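Local structure of beta-1,4-galactanase (Thielavia heterothallica, 1HJS) at residues Gly133-Ala138 against Met176-Asn181; Phe206-Val211 against Asn238-Val243; Thr246-Ser251 against Glu271-Phe276. The protein hydrolyses the beta-1,4-galactosidic linkages of type I arabinogalactans as a family 53 glycoside hydrolase of clan GH-A. All coordinates share one frame; numbering follows the deposited sequence.

Contact 1 of 3, residues Gly133-Ala138 against Met176-Asn181; sequences GNEIRA and MIHLDN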
loop_
_atom_site.group_PDB
_atom_site.type_symbol
_atom_site.label_atom_id
_atom_site.label_comp_id
_atom_site.label_asym_id
_atom_site.label_seq_id
_atom_site.Cartn_x
_atom_site.Cartn_y
_atom_site.Cartn_z
ATOM N N GLY A 133 0.151 -6.973 6.824
ATOM C CA GLY A 133 -0.355 -7.756 5.716
ATOM C C GLY A 133 -0.679 -6.867 4.523
ATOM O O GLY A 133 -0.871 -5.659 4.670
ATOM N N ASN A 134 -0.737 -7.464 3.338
ATOM C CA ASN A 134 -1.061 -6.724 2.122
ATOM C C ASN A 134 -2.271 -7.393 1.483
ATOM O O ASN A 134 -2.218 -8.577 1.142
ATOM C CB ASN A 134 0.117 -6.754 1.141
ATOM C CG ASN A 134 -0.135 -5.902 -0.099
ATOM O OD1 ASN A 134 0.008 -4.679 -0.068
ATOM N ND2 ASN A 134 -0.526 -6.548 -1.188
ATOM N N GLU A 135 -3.354 -6.633 1.329
ATOM C CA GLU A 135 -4.600 -7.134 0.740
ATOM C C GLU A 135 -4.975 -8.498 1.314
ATOM O O GLU A 135 -5.125 -9.471 0.576
ATOM C CB GLU A 135 -4.473 -7.228 -0.786
ATOM C CG GLU A 135 -4.136 -5.897 -1.454
ATOM C CD GLU A 135 -4.295 -5.936 -2.963
ATOM O OE1 GLU A 135 -4.207 -7.038 -3.538
ATOM O OE2 GLU A 135 -4.495 -4.866 -3.576
ATOM N N ILE A 136 -5.148 -8.554 2.631
ATOM C CA ILE A 136 -5.472 -9.813 3.294
ATOM C C ILE A 136 -6.964 -10.131 3.317
ATOM O O ILE A 136 -7.480 -10.693 4.287
ATOM C CB ILE A 136 -4.913 -9.828 4.737
ATOM C CG1 ILE A 136 -5.443 -8.630 5.532
ATOM C CG2 ILE A 136 -3.389 -9.797 4.694
ATOM C CD1 ILE A 136 -5.026 -8.647 7.004
ATOM N N ARG A 137 -7.645 -9.787 2.225
ATOM C CA ARG A 137 -9.083 -10.017 2.081
ATOM C C ARG A 137 -9.448 -11.504 2.117
ATOM O O ARG A 137 -10.577 -11.871 2.460
ATOM C CB ARG A 137 -9.561 -9.410 0.767
ATOM C CG ARG A 137 -11.058 -9.449 0.563
ATOM C CD ARG A 137 -11.346 -9.464 -0.928
ATOM N NE ARG A 137 -11.303 -10.813 -1.464
ATOM C CZ ARG A 137 -11.081 -11.113 -2.740
ATOM N NH1 ARG A 137 -10.862 -10.156 -3.634
ATOM N NH2 ARG A 137 -11.111 -12.378 -3.127
ATOM N N ALA A 138 -8.506 -12.358 1.736
ATOM C CA ALA A 138 -8.737 -13.798 1.767
ATOM C C ALA A 138 -7.839 -14.391 2.853
ATOM O O ALA A 138 -7.522 -15.580 2.845
ATOM C CB ALA A 138 -8.422 -14.418 0.407
ATOM N N MET A 176 -2.017 -0.510 10.421
ATOM C CA MET A 176 -3.047 -0.621 9.394
ATOM C C MET A 176 -3.356 -2.030 8.914
ATOM O O MET A 176 -2.474 -2.878 8.830
ATOM C CB MET A 176 -2.637 0.217 8.180
ATOM C CG MET A 176 -3.504 0.000 6.945
ATOM S SD MET A 176 -2.788 0.791 5.491
ATOM C CE MET A 176 -3.172 2.495 5.817
ATOM N N ILE A 177 -4.631 -2.262 8.614
ATOM C CA ILE A 177 -5.091 -3.525 8.051
ATOM C C ILE A 177 -5.498 -3.101 6.647
ATOM O O ILE A 177 -6.240 -2.129 6.469
ATOM C CB ILE A 177 -6.292 -4.110 8.818
ATOM C CG1 ILE A 177 -5.805 -4.694 10.149
ATOM C CG2 ILE A 177 -6.969 -5.194 7.986
ATOM C CD1 ILE A 177 -6.918 -5.232 11.045
ATOM N N HIS A 178 -4.995 -3.827 5.655
ATOM C CA HIS A 178 -5.222 -3.501 4.255
ATOM C C HIS A 178 -5.952 -4.578 3.455
ATOM O O HIS A 178 -5.479 -5.706 3.344
ATOM C CB HIS A 178 -3.854 -3.212 3.613
ATOM C CG HIS A 178 -3.888 -3.037 2.126
ATOM N ND1 HIS A 178 -2.778 -3.243 1.333
ATOM C CD2 HIS A 178 -4.886 -2.668 1.288
ATOM C CE1 HIS A 178 -3.093 -3.012 0.070
ATOM N NE2 HIS A 178 -4.366 -2.662 0.016
ATOM N N LEU A 179 -7.102 -4.201 2.895
ATOM C CA LEU A 179 -7.920 -5.083 2.066
ATOM C C LEU A 179 -8.002 -4.499 0.651
ATOM O O LEU A 179 -7.854 -3.291 0.458
ATOM C CB LEU A 179 -9.338 -5.191 2.645
ATOM C CG LEU A 179 -9.634 -6.252 3.711
ATOM C CD1 LEU A 179 -8.539 -6.304 4.747
ATOM C CD2 LEU A 179 -10.999 -5.960 4.335
ATOM N N ASP A 180 -8.236 -5.353 -0.338
ATOM C CA ASP A 180 -8.353 -4.886 -1.717
ATOM C C ASP A 180 -9.788 -4.412 -1.975
ATOM O O ASP A 180 -10.610 -4.373 -1.057
ATOM C CB ASP A 180 -7.996 -6.020 -2.681
ATOM C CG ASP A 180 -9.031 -7.128 -2.687
ATOM O OD1 ASP A 180 -9.563 -7.454 -1.606
ATOM O OD2 ASP A 180 -9.307 -7.678 -3.775
ATOM N N ASN A 181 -10.073 -4.047 -3.223
ATOM C CA ASN A 181 -11.403 -3.595 -3.639
ATOM C C ASN A 181 -12.122 -2.680 -2.642
ATOM O O ASN A 181 -13.188 -3.023 -2.116
ATOM C CB ASN A 181 -12.291 -4.809 -3.953
ATOM C CG ASN A 181 -11.734 -5.670 -5.078
ATOM O OD1 ASN A 181 -11.004 -5.183 -5.943
ATOM N ND2 ASN A 181 -12.089 -6.952 -5.078
HETATM O O HOH W 1 -3.011 -5.605 6.379
#

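Contact 2 of 3, residues Phe206-Val211 against Asn238-Val243; sequences FDMMGV and NKEIAV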
loop_
_atom_site.group_PDB
_atom_site.type_symbol
_atom_site.label_atom_id
_atom_site.label_comp_id
_atom_site.label_asym_id
_atom_site.label_seq_id
_atom_site.Cartn_x
_atom_site.Cartn_y
_atom_site.Cartn_z
ATOM N N PHE A 206 -5.583 -1.883 16.235
ATOM C CA PHE A 206 -5.093 -1.226 15.027
ATOM C C PHE A 206 -5.683 0.169 14.894
ATOM O O PHE A 206 -6.662 0.506 15.564
ATOM C CB PHE A 206 -5.347 -2.077 13.768
ATOM C CG PHE A 206 -6.793 -2.260 13.418
ATOM C CD1 PHE A 206 -7.615 -3.073 14.188
ATOM C CD2 PHE A 206 -7.326 -1.640 12.290
ATOM C CE1 PHE A 206 -8.948 -3.271 13.841
ATOM C CE2 PHE A 206 -8.659 -1.829 11.931
ATOM C CZ PHE A 206 -9.473 -2.648 12.708
ATOM N N ASP A 207 -5.089 0.980 14.024
ATOM C CA ASP A 207 -5.507 2.368 13.879
ATOM C C ASP A 207 -6.064 2.792 12.529
ATOM O O ASP A 207 -6.807 3.773 12.441
ATOM C CB ASP A 207 -4.312 3.260 14.210
ATOM C CG ASP A 207 -3.591 2.812 15.465
ATOM O OD1 ASP A 207 -4.203 2.887 16.545
ATOM O OD2 ASP A 207 -2.420 2.377 15.373
ATOM N N MET A 208 -5.710 2.064 11.481
ATOM C CA MET A 208 -6.142 2.441 10.147
ATOM C C MET A 208 -6.666 1.298 9.297
ATOM O O MET A 208 -6.297 0.140 9.482
ATOM C CB MET A 208 -4.973 3.072 9.389
ATOM C CG MET A 208 -4.227 4.160 10.113
ATOM S SD MET A 208 -2.831 4.725 9.087
ATOM C CE MET A 208 -3.666 5.891 8.010
ATOM N N MET A 209 -7.527 1.656 8.352
ATOM C CA MET A 209 -8.082 0.708 7.400
ATOM C C MET A 209 -7.661 1.223 6.038
ATOM O O MET A 209 -8.022 2.339 5.647
ATOM C CB MET A 209 -9.607 0.665 7.480
ATOM C CG MET A 209 -10.133 0.124 8.793
ATOM S SD MET A 209 -11.924 -0.031 8.786
ATOM C CE MET A 209 -12.134 -1.183 10.142
ATOM N N GLY A 210 -6.877 0.426 5.326
ATOM C CA GLY A 210 -6.437 0.837 4.007
ATOM C C GLY A 210 -7.129 0.002 2.949
ATOM O O GLY A 210 -7.483 -1.149 3.198
ATOM N N VAL A 211 -7.339 0.581 1.772
ATOM C CA VAL A 211 -7.974 -0.147 0.688
ATOM C C VAL A 211 -7.261 0.128 -0.623
ATOM O O VAL A 211 -6.691 1.204 -0.817
ATOM C CB VAL A 211 -9.451 0.270 0.497
ATOM C CG1 VAL A 211 -10.236 0.022 1.775
ATOM C CG2 VAL A 211 -9.536 1.738 0.090
ATOM N N ASN A 238 -15.034 3.819 12.731
ATOM C CA ASN A 238 -14.380 5.090 13.048
ATOM C C ASN A 238 -12.844 5.057 13.063
ATOM O O ASN A 238 -12.216 5.685 13.916
ATOM C CB ASN A 238 -14.888 5.590 14.404
ATOM C CG ASN A 238 -14.441 7.011 14.718
ATOM O OD1 ASN A 238 -14.030 7.305 15.840
ATOM N ND2 ASN A 238 -14.532 7.899 13.736
ATOM N N LYS A 239 -12.236 4.349 12.113
ATOM C CA LYS A 239 -10.774 4.278 12.036
ATOM C C LYS A 239 -10.300 5.239 10.954
ATOM O O LYS A 239 -11.092 5.655 10.110
ATOM C CB LYS A 239 -10.322 2.859 11.664
ATOM C CG LYS A 239 -10.533 1.826 12.759
ATOM C CD LYS A 239 -9.727 2.187 13.997
ATOM C CE LYS A 239 -9.891 1.152 15.093
ATOM N NZ LYS A 239 -9.096 1.531 16.303
ATOM N N GLU A 240 -9.024 5.611 10.974
ATOM C CA GLU A 240 -8.522 6.494 9.928
ATOM C C GLU A 240 -8.552 5.655 8.659
ATOM O O GLU A 240 -8.305 4.453 8.700
ATOM C CB GLU A 240 -7.099 6.964 10.226
ATOM C CG GLU A 240 -7.006 7.900 11.420
ATOM C CD GLU A 240 -5.745 8.747 11.398
ATOM O OE1 GLU A 240 -4.659 8.185 11.161
ATOM O OE2 GLU A 240 -5.845 9.973 11.620
ATOM N N ILE A 241 -8.855 6.291 7.535
ATOM C CA ILE A 241 -8.972 5.578 6.271
ATOM C C ILE A 241 -8.060 6.105 5.170
ATOM O O ILE A 241 -7.804 7.306 5.080
ATOM C CB ILE A 241 -10.435 5.633 5.794
ATOM C CG1 ILE A 241 -11.305 4.816 6.753
ATOM C CG2 ILE A 241 -10.556 5.150 4.356
ATOM C CD1 ILE A 241 -12.778 5.089 6.614
ATOM N N ALA A 242 -7.574 5.197 4.332
ATOM C CA ALA A 242 -6.704 5.592 3.233
ATOM C C ALA A 242 -6.760 4.646 2.045
ATOM O O ALA A 242 -6.968 3.438 2.193
ATOM C CB ALA A 242 -5.260 5.700 3.722
ATOM N N VAL A 243 -6.588 5.216 0.858
ATOM C CA VAL A 243 -6.523 4.431 -0.362
ATOM C C VAL A 243 -5.013 4.265 -0.446
ATOM O O VAL A 243 -4.292 5.233 -0.693
ATOM C CB VAL A 243 -7.041 5.221 -1.579
ATOM C CG1 VAL A 243 -6.689 4.481 -2.867
ATOM C CG2 VAL A 243 -8.560 5.391 -1.477
HETATM O O HOH W 2 -6.737 3.840 16.935
#

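Contact 3 of 3, residues Thr246-Ser251 against Glu271-Phe276; sequences TNWPIS and EGQTTF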
loop_
_atom_site.group_PDB
_atom_site.type_symbol
_atom_site.label_atom_id
_atom_site.label_comp_id
_atom_site.label_asym_id
_atom_site.label_seq_id
_atom_site.Cartn_x
_atom_site.Cartn_y
_atom_site.Cartn_z
ATOM N N THR A 246 -3.401 2.783 -5.923
ATOM C CA THR A 246 -4.256 3.241 -7.012
ATOM C C THR A 246 -3.379 3.578 -8.217
ATOM O O THR A 246 -2.180 3.849 -8.074
ATOM C CB THR A 246 -5.115 4.470 -6.606
ATOM O OG1 THR A 246 -6.153 4.673 -7.579
ATOM C CG2 THR A 246 -4.259 5.729 -6.523
ATOM N N ASN A 247 -3.984 3.534 -9.400
ATOM C CA ASN A 247 -3.305 3.803 -10.667
ATOM C C ASN A 247 -4.316 4.410 -11.641
ATOM O O ASN A 247 -5.525 4.234 -11.482
ATOM C CB ASN A 247 -2.846 2.497 -11.336
ATOM C CG ASN A 247 -1.474 2.012 -10.893
ATOM O OD1 ASN A 247 -1.061 0.921 -11.285
ATOM N ND2 ASN A 247 -0.761 2.807 -10.100
ATOM N N TRP A 248 -3.801 5.125 -12.637
ATOM C CA TRP A 248 -4.609 5.655 -13.733
ATOM C C TRP A 248 -3.663 5.621 -14.925
ATOM O O TRP A 248 -2.532 6.103 -14.849
ATOM C CB TRP A 248 -5.116 7.077 -13.513
ATOM C CG TRP A 248 -6.004 7.465 -14.667
ATOM C CD1 TRP A 248 -5.648 8.187 -15.771
ATOM C CD2 TRP A 248 -7.357 7.044 -14.886
ATOM N NE1 TRP A 248 -6.694 8.237 -16.665
ATOM C CE2 TRP A 248 -7.755 7.544 -16.146
ATOM C CE3 TRP A 248 -8.272 6.284 -14.139
ATOM C CZ2 TRP A 248 -9.030 7.311 -16.681
ATOM C CZ3 TRP A 248 -9.540 6.052 -14.668
ATOM C CH2 TRP A 248 -9.906 6.566 -15.930
ATOM N N PRO A 249 -4.113 5.049 -16.045
ATOM C CA PRO A 249 -3.245 4.966 -17.217
ATOM C C PRO A 249 -3.040 6.186 -18.095
ATOM O O PRO A 249 -3.936 7.022 -18.256
ATOM C CB PRO A 249 -3.850 3.798 -17.996
ATOM C CG PRO A 249 -5.298 3.942 -17.733
ATOM C CD PRO A 249 -5.387 4.336 -16.267
ATOM N N ILE A 250 -1.833 6.287 -18.645
ATOM C CA ILE A 250 -1.517 7.348 -19.590
ATOM C C ILE A 250 -1.672 6.666 -20.949
ATOM O O ILE A 250 -1.614 7.302 -21.998
ATOM C CB ILE A 250 -0.074 7.900 -19.422
ATOM C CG1 ILE A 250 0.953 6.776 -19.484
ATOM C CG2 ILE A 250 0.033 8.669 -18.116
ATOM C CD1 ILE A 250 2.387 7.277 -19.380
ATOM N N SER A 251 -1.884 5.354 -20.906
ATOM C CA SER A 251 -2.083 4.555 -22.111
ATOM C C SER A 251 -2.754 3.227 -21.771
ATOM O O SER A 251 -2.268 2.478 -20.924
ATOM C CB SER A 251 -0.748 4.296 -22.816
ATOM O OG SER A 251 -0.949 3.550 -24.005
ATOM N N GLU A 271 -2.670 14.361 -18.016
ATOM C CA GLU A 271 -3.737 15.256 -17.580
ATOM C C GLU A 271 -4.845 14.423 -16.938
ATOM O O GLU A 271 -5.406 14.796 -15.903
ATOM C CB GLU A 271 -4.306 16.032 -18.775
ATOM C CG GLU A 271 -3.362 17.058 -19.407
ATOM C CD GLU A 271 -2.131 16.446 -20.064
ATOM O OE1 GLU A 271 -2.250 15.379 -20.703
ATOM O OE2 GLU A 271 -1.041 17.049 -19.958
ATOM N N GLY A 272 -5.157 13.294 -17.570
ATOM C CA GLY A 272 -6.181 12.405 -17.050
ATOM C C GLY A 272 -5.777 11.846 -15.696
ATOM O O GLY A 272 -6.616 11.713 -14.802
ATOM N N GLN A 273 -4.496 11.510 -15.543
ATOM C CA GLN A 273 -4.007 10.986 -14.270
ATOM C C GLN A 273 -4.222 11.989 -13.148
ATOM O O GLN A 273 -4.647 11.620 -12.053
ATOM C CB GLN A 273 -2.510 10.675 -14.328
ATOM C CG GLN A 273 -2.111 9.501 -15.179
ATOM C CD GLN A 273 -0.640 9.166 -15.000
ATOM O OE1 GLN A 273 0.210 10.058 -14.990
ATOM N NE2 GLN A 273 -0.334 7.882 -14.860
ATOM N N THR A 274 -3.915 13.258 -13.409
ATOM C CA THR A 274 -4.071 14.274 -12.375
ATOM C C THR A 274 -5.531 14.404 -11.965
ATOM O O THR A 274 -5.830 14.586 -10.788
ATOM C CB THR A 274 -3.544 15.660 -12.825
ATOM O OG1 THR A 274 -4.428 16.218 -13.799
ATOM C CG2 THR A 274 -2.160 15.529 -13.429
ATOM N N THR A 275 -6.438 14.300 -12.932
ATOM C CA THR A 275 -7.861 14.408 -12.632
ATOM C C THR A 275 -8.319 13.241 -11.767
ATOM O O THR A 275 -8.983 13.439 -10.751
ATOM C CB THR A 275 -8.711 14.435 -13.919
ATOM O OG1 THR A 275 -8.397 15.615 -14.670
ATOM C CG2 THR A 275 -10.199 14.427 -13.580
ATOM N N PHE A 276 -7.962 12.024 -12.171
ATOM C CA PHE A 276 -8.350 10.837 -11.418
ATOM C C PHE A 276 -7.774 10.859 -10.006
ATOM O O PHE A 276 -8.494 10.654 -9.029
ATOM C CB PHE A 276 -7.874 9.567 -12.131
ATOM C CG PHE A 276 -8.238 8.295 -11.409
ATOM C CD1 PHE A 276 -9.541 7.810 -11.443
ATOM C CD2 PHE A 276 -7.278 7.587 -10.688
ATOM C CE1 PHE A 276 -9.887 6.634 -10.774
ATOM C CE2 PHE A 276 -7.612 6.409 -10.013
ATOM C CZ PHE A 276 -8.916 5.932 -10.055
#

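Contact 1 of 3, residues Gly133-Ala138 against Met176-Asn181
Backbone N of I136 bonds to the carbonyl O of H178 (3.0 Å) where the loop after strand 129-132 of the TIM barrel turns across the end of strand 174-179. This loop holds N134 and E135, the Asn-Glu pair of clan GH-A enzymes; E135 is the assigned proton donor. A water continues the polar join, donating to G133 O and accepting from H178 N, which stand too far apart to bond directly. G133 suits a backbone on which a CB would collide with I136 CG2.

Packing and a shared hydroxyl position the E135 carboxylate. The H178 ring stands beside E135, its CE1 3.4 Å from E135 CG, and S212 OG bonds both E135 OE2 and H178 NE2, tying them together at their far ends. D180 CB backs the E135 carboxylate. The apolar side-chain contacts centre on I136, whose CG1 meets L179 CD1 at 4.0 Å and whose CD1 touches I177 CG2.

At the outer end a charge pair meets: R137 NH1 makes a salt bridge to D180 OD2 at 2.9 Å whose hydrogen bond is weak, bent to 127°. Replacing R137 with an alanine would probably leave the buried D180 carboxylate without its cationic mate and more able to turn. With R137 CG anti to the backbone N (chi1 -174°) and the chain bent at chi3, the guanidinium comes edge-on to D180, its plane 38° from the carboxylate.

Contact 2 of 3, residues Phe206-Val211 against Asn238-Val243
Strands 208-212 and 240-245, the two strands of a beta-alpha-beta unit joined through helix 223-237, lie side by side and parallel in the eight-stranded barrel. M208 pairs with E240, M209 with I241, G210 with A242 and V211 with V243, and the short segments run 18° apart. The backbone bonds zigzag between the chains: E240 N to D207 O, M209 N to E240 O (2.9 Å), A242 N to M209 O, and V211 N to A242 O (2.9 Å). CA-H...O contacts fill in beside them, among them G210 CA to A242 O at 3.2 Å.

The two sheet faces differ. M209, I241, V211 and V243 point outward to the helices: M209 and I241 meet helix 223-237, V243 meets helix 270-285, and V211 CG2 touches V243 CG2 at 4.1 Å. Branched and flexible apolar side chains suit this seam between sheet and helix. On the other face M208 CG lies against E240 CB (4.0 Å), while the E240 carboxylate forms a salt bridge with K174. Farther along, the A242 methyl lies on this face, and its partner G210 has no side chain.

K239 ties down the start of the pair. Its chain, bent at chi2 (-62°), folds back across M209, with CB 4.0 Å from M209 CG, and carries NZ to the carbonyl of F206, where it donates to O at 2.7 Å, lying almost in line with the C=O bond; L203 O takes a second bond. The ammonium also stands over the F206 ring, but at 5.2 Å from the centroid this is at most a weak cation-pi attraction. Such a parallel pair, with its connecting helix packed on the outer face, is the repeating element of a TIM barrel.

Contact 3 of 3, residues Thr246-Ser251 against Glu271-Phe276
W248 presents its indole between P249 CD over one face and F276 CB over the other, while Q273 CG sits at the edge, in plane. The F276 ring receives W248 CE3 on a face, 3.3 Å from F276 CD1, and at its edge T246 OG1, 3.3 Å from CE2, whose hydrogen-bond partner is F213 O. The two aromatics form an offset stack with centroids 4.7 Å apart and planes 29° from parallel. Both CG atoms are anti to their backbone N (chi1 -176° in W248), which sends the rings toward each other from loop and helix 270-285. A glycine suits position 272, since a CB there would come within 3.3 Å of W248 NE1, which donates to P267 O.

Polar contact rests on Q273, whose NE2 donates to W248 O at 2.8 Å, almost straight (172°) and in the amide plane, and bonds T314 O; OE1 accepts from S325. I250 CG2 packs against the same amide, 3.2 Å from CD. With both ends engaged, the Q273 amide is probably held against rotation, anchoring the W248 carbonyl, whereas the aromatic side is apolar, and N247 O, buried beside F276 CE2, has no hydrogen-bond partner in the model.

How the contacts relate
All three contacts are largely buried, but their depth differs: contact 1 centres about 9 Å from the middle of the chain, contact 2 about 12 Å and contact 3 about 18 Å. Contacts 1 and 2 share the barrel sheet, for strands 174-179 and 208-212 are neighbours, with I177 N near M208 O (3.0 Å) and I177 O near G210 N (2.9 Å). Contact 3 follows contact 2 in sequence and packs the loop that follows strand 240-245 against helix 270-285. Chemistry follows place: regular backbone bonding between strands in contact 2, a polar, charged active-site end in contact 1, and aromatic stacking with one amide anchor in contact 3.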